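Local atomic coordinates of NegoA.19184.a (Neisseria gonorrhoeae, PDB entry 5UEB), a protein that is of unknown function, a hypothetical protein of the DUF4265 family that pairs with a second copy of itself in the crystal. Residues Asp55-Glu60 / Leu66-Leu71. Residues are numbered along the deposited sequence; the frame is centred on the assembly and turned at random.
Sequences DIVAIE and LFFDHL. With EDO (1,2-ethanediol), chain M.
Ala58 lays its methyl group over one face of the His70 imidazole, CB standing 3.6 Å from the ring centroid in a CH-pi contact displaced toward CE1. A small residue suits this place, because the ring folds back over the neighbouring strand: His70 CG sits between its backbone N and carbonyl carbon (chi1 61°). The ring's rotation is fixed at its edge, where His70 ND1 gives a nearly straight 2.7 Å hydrogen bond to Asp69 OD2, which accepts in the imidazole plane with its anti lone pair. The other oxygen, Asp69 OD1, lies 3.0 Å from Glu60 OE2. Two acceptors so close would be expected to repel, but Lys10 of the second subunit forms salt bridges to both, turning the acidic pair into a binding place for its ammonium group. On the same face, Phe67 stacks on His8, a tag residue of the second subunit.

The strands form an antiparallel beta hairpin in a sheet of five strands, with Leu66 also making a backbone hydrogen bond to Thr14 of strand 10-18. A classic bulge interrupts their pairing: Asp69 and His70 both face Ala58. Ala58 N donates to His70 O over 2.8 Å, while Ala58 O accepts from Asp69 N. Beyond the bulge, Glu60 and Phe67 exchange two backbone hydrogen bonds, N of each to O of the other.

Apolar side chains gather on the reverse face. Val57 CG1 meets the edge of the Phe68 ring, 3.6 Å from CE1, a beta-branched residue presenting a compact methyl to a flat aromatic. Ile59 CD1 reaches Leu66 CD1 at 4.0 Å, and Leu13 of strand 10-18 packs against both Val57 and Ile59. Along the backbone of Leu66, on the flank turned away from residues 55-60, a 1,2-ethanediol, probably from the crystallisation liquor, accepts from Leu66 N, donates to Leu66 O and is also hydrogen-bonded to Thr14 OG1.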
loop_
_atom_site.group_PDB
_atom_site.type_symbol
_atom_site.label_atom_id
_atom_site.label_comp_id
_atom_site.label_asym_id
_atom_site.label_seq_id
_atom_site.Cartn_x
_atom_site.Cartn_y
_atom_site.Cartn_z
ATOM N N ASP B 55 11.121 -4.677 8.685
ATOM C CA ASP B 55 9.996 -3.749 8.658
ATOM C C ASP B 55 9.138 -3.945 9.908
ATOM O O ASP B 55 9.033 -5.054 10.449
ATOM C CB ASP B 55 9.109 -4.024 7.436
ATOM C CG ASP B 55 9.680 -3.463 6.130
ATOM O OD1 ASP B 55 10.751 -2.807 6.126
ATOM O OD2 ASP B 55 9.029 -3.687 5.086
ATOM N N ILE B 56 8.513 -2.859 10.367
ATOM C CA ILE B 56 7.559 -2.901 11.473
ATOM C C ILE B 56 6.170 -2.674 10.896
ATOM O O ILE B 56 5.951 -1.708 10.157
ATOM C CB ILE B 56 7.889 -1.855 12.554
ATOM C CG1 ILE B 56 9.253 -2.139 13.181
ATOM C CG2 ILE B 56 6.819 -1.851 13.649
ATOM C CD1 ILE B 56 9.770 -1.005 14.073
ATOM N N VAL B 57 5.240 -3.568 11.213
ATOM C CA VAL B 57 3.916 -3.547 10.610
ATOM C C VAL B 57 2.854 -3.620 11.696
ATOM O O VAL B 57 3.084 -4.148 12.792
ATOM C CB VAL B 57 3.713 -4.680 9.576
ATOM C CG1 VAL B 57 4.746 -4.584 8.446
ATOM C CG2 VAL B 57 3.766 -6.047 10.264
ATOM N N ALA B 58 1.692 -3.061 11.389
ATOM C CA ALA B 58 0.505 -3.180 12.220
ATOM C C ALA B 58 -0.262 -4.435 11.835
ATOM O O ALA B 58 -0.237 -4.875 10.682
ATOM C CB ALA B 58 -0.397 -1.961 12.042
ATOM N N ILE B 59 -0.961 -5.008 12.815
ATOM C CA ILE B 59 -1.582 -6.312 12.655
ATOM C C ILE B 59 -3.038 -6.242 13.096
ATOM O O ILE B 59 -3.459 -5.329 13.813
ATOM C CB ILE B 59 -0.827 -7.391 13.450
ATOM C CG1 ILE B 59 -0.858 -7.052 14.936
ATOM C CG2 ILE B 59 0.623 -7.473 12.975
ATOM C CD1 ILE B 59 -0.087 -8.058 15.828
ATOM N N GLU B 60 -3.815 -7.226 12.632
ATOM C CA GLU B 60 -5.204 -7.415 13.029
ATOM C C GLU B 60 -5.401 -8.873 13.404
ATOM O O GLU B 60 -4.853 -9.763 12.752
ATOM C CB GLU B 60 -6.163 -7.129 11.876
ATOM C CG GLU B 60 -6.337 -5.679 11.531
ATOM C CD GLU B 60 -7.529 -5.452 10.609
ATOM O OE1 GLU B 60 -7.961 -6.415 9.939
ATOM O OE2 GLU B 60 -8.039 -4.315 10.561
ATOM N N LEU B 66 -3.183 -13.887 13.501
ATOM C CA LEU B 66 -2.726 -12.517 13.275
ATOM C C LEU B 66 -2.421 -12.273 11.802
ATOM O O LEU B 66 -1.770 -13.098 11.145
ATOM C CB LEU B 66 -1.479 -12.193 14.101
ATOM C CG LEU B 66 -1.612 -12.386 15.609
ATOM C CD1 LEU B 66 -0.274 -12.060 16.268
ATOM C CD2 LEU B 66 -2.729 -11.534 16.218
ATOM N N PHE B 67 -2.871 -11.120 11.297
ATOM C CA PHE B 67 -2.752 -10.772 9.882
ATOM C C PHE B 67 -2.096 -9.413 9.704
ATOM O O PHE B 67 -2.343 -8.488 10.474
ATOM C CB PHE B 67 -4.120 -10.755 9.193
ATOM C CG PHE B 67 -4.769 -12.091 9.155
ATOM C CD1 PHE B 67 -5.596 -12.507 10.192
ATOM C CD2 PHE B 67 -4.533 -12.947 8.094
ATOM C CE1 PHE B 67 -6.189 -13.758 10.159
ATOM C CE2 PHE B 67 -5.118 -14.195 8.051
ATOM C CZ PHE B 67 -5.947 -14.602 9.092
ATOM N N PHE B 68 -1.275 -9.296 8.662
ATOM C CA PHE B 68 -0.725 -7.996 8.296
ATOM C C PHE B 68 -1.865 -7.035 7.991
ATOM O O PHE B 68 -2.803 -7.381 7.268
ATOM C CB PHE B 68 0.141 -8.155 7.041
ATOM C CG PHE B 68 0.508 -6.844 6.382
ATOM C CD1 PHE B 68 1.574 -6.091 6.857
ATOM C CD2 PHE B 68 -0.204 -6.374 5.293
ATOM C CE1 PHE B 68 1.912 -4.889 6.259
ATOM C CE2 PHE B 68 0.125 -5.166 4.688
ATOM C CZ PHE B 68 1.198 -4.427 5.171
ATOM N N ASP B 69 -1.777 -5.814 8.515
ATOM C CA ASP B 69 -2.738 -4.780 8.153
ATOM C C ASP B 69 -2.131 -3.648 7.339
ATOM O O ASP B 69 -2.639 -3.329 6.258
ATOM C CB ASP B 69 -3.453 -4.204 9.380
ATOM C CG ASP B 69 -4.648 -3.362 8.981
ATOM O OD1 ASP B 69 -5.712 -3.945 8.693
ATOM O OD2 ASP B 69 -4.513 -2.131 8.900
ATOM N N HIS B 70 -1.077 -3.006 7.844
ATOM C CA HIS B 70 -0.418 -1.936 7.105
ATOM C C HIS B 70 0.986 -1.733 7.654
ATOM O O HIS B 70 1.314 -2.172 8.760
ATOM C CB HIS B 70 -1.230 -0.626 7.136
ATOM C CG HIS B 70 -1.444 -0.061 8.510
ATOM N ND1 HIS B 70 -2.503 -0.431 9.313
ATOM C CD2 HIS B 70 -0.759 0.881 9.203
ATOM C CE1 HIS B 70 -2.451 0.244 10.448
ATOM N NE2 HIS B 70 -1.402 1.048 10.407
ATOM N N LEU B 71 1.816 -1.076 6.849
ATOM C CA LEU B 71 3.188 -0.769 7.235
ATOM C C LEU B 71 3.203 0.358 8.263
ATOM O O LEU B 71 2.484 1.353 8.123
ATOM C CB LEU B 71 3.969 -0.347 5.982
ATOM C CG LEU B 71 5.448 0.003 6.161
ATOM C CD1 LEU B 71 6.248 -1.222 6.554
ATOM C CD2 LEU B 71 5.999 0.627 4.870
HETATM C C1 EDO M . -0.521 -16.569 11.506
HETATM O O1 EDO M . -1.615 -15.839 10.932
HETATM C C2 EDO M . -0.987 -17.181 12.821
HETATM O O2 EDO M . -1.307 -16.127 13.737
#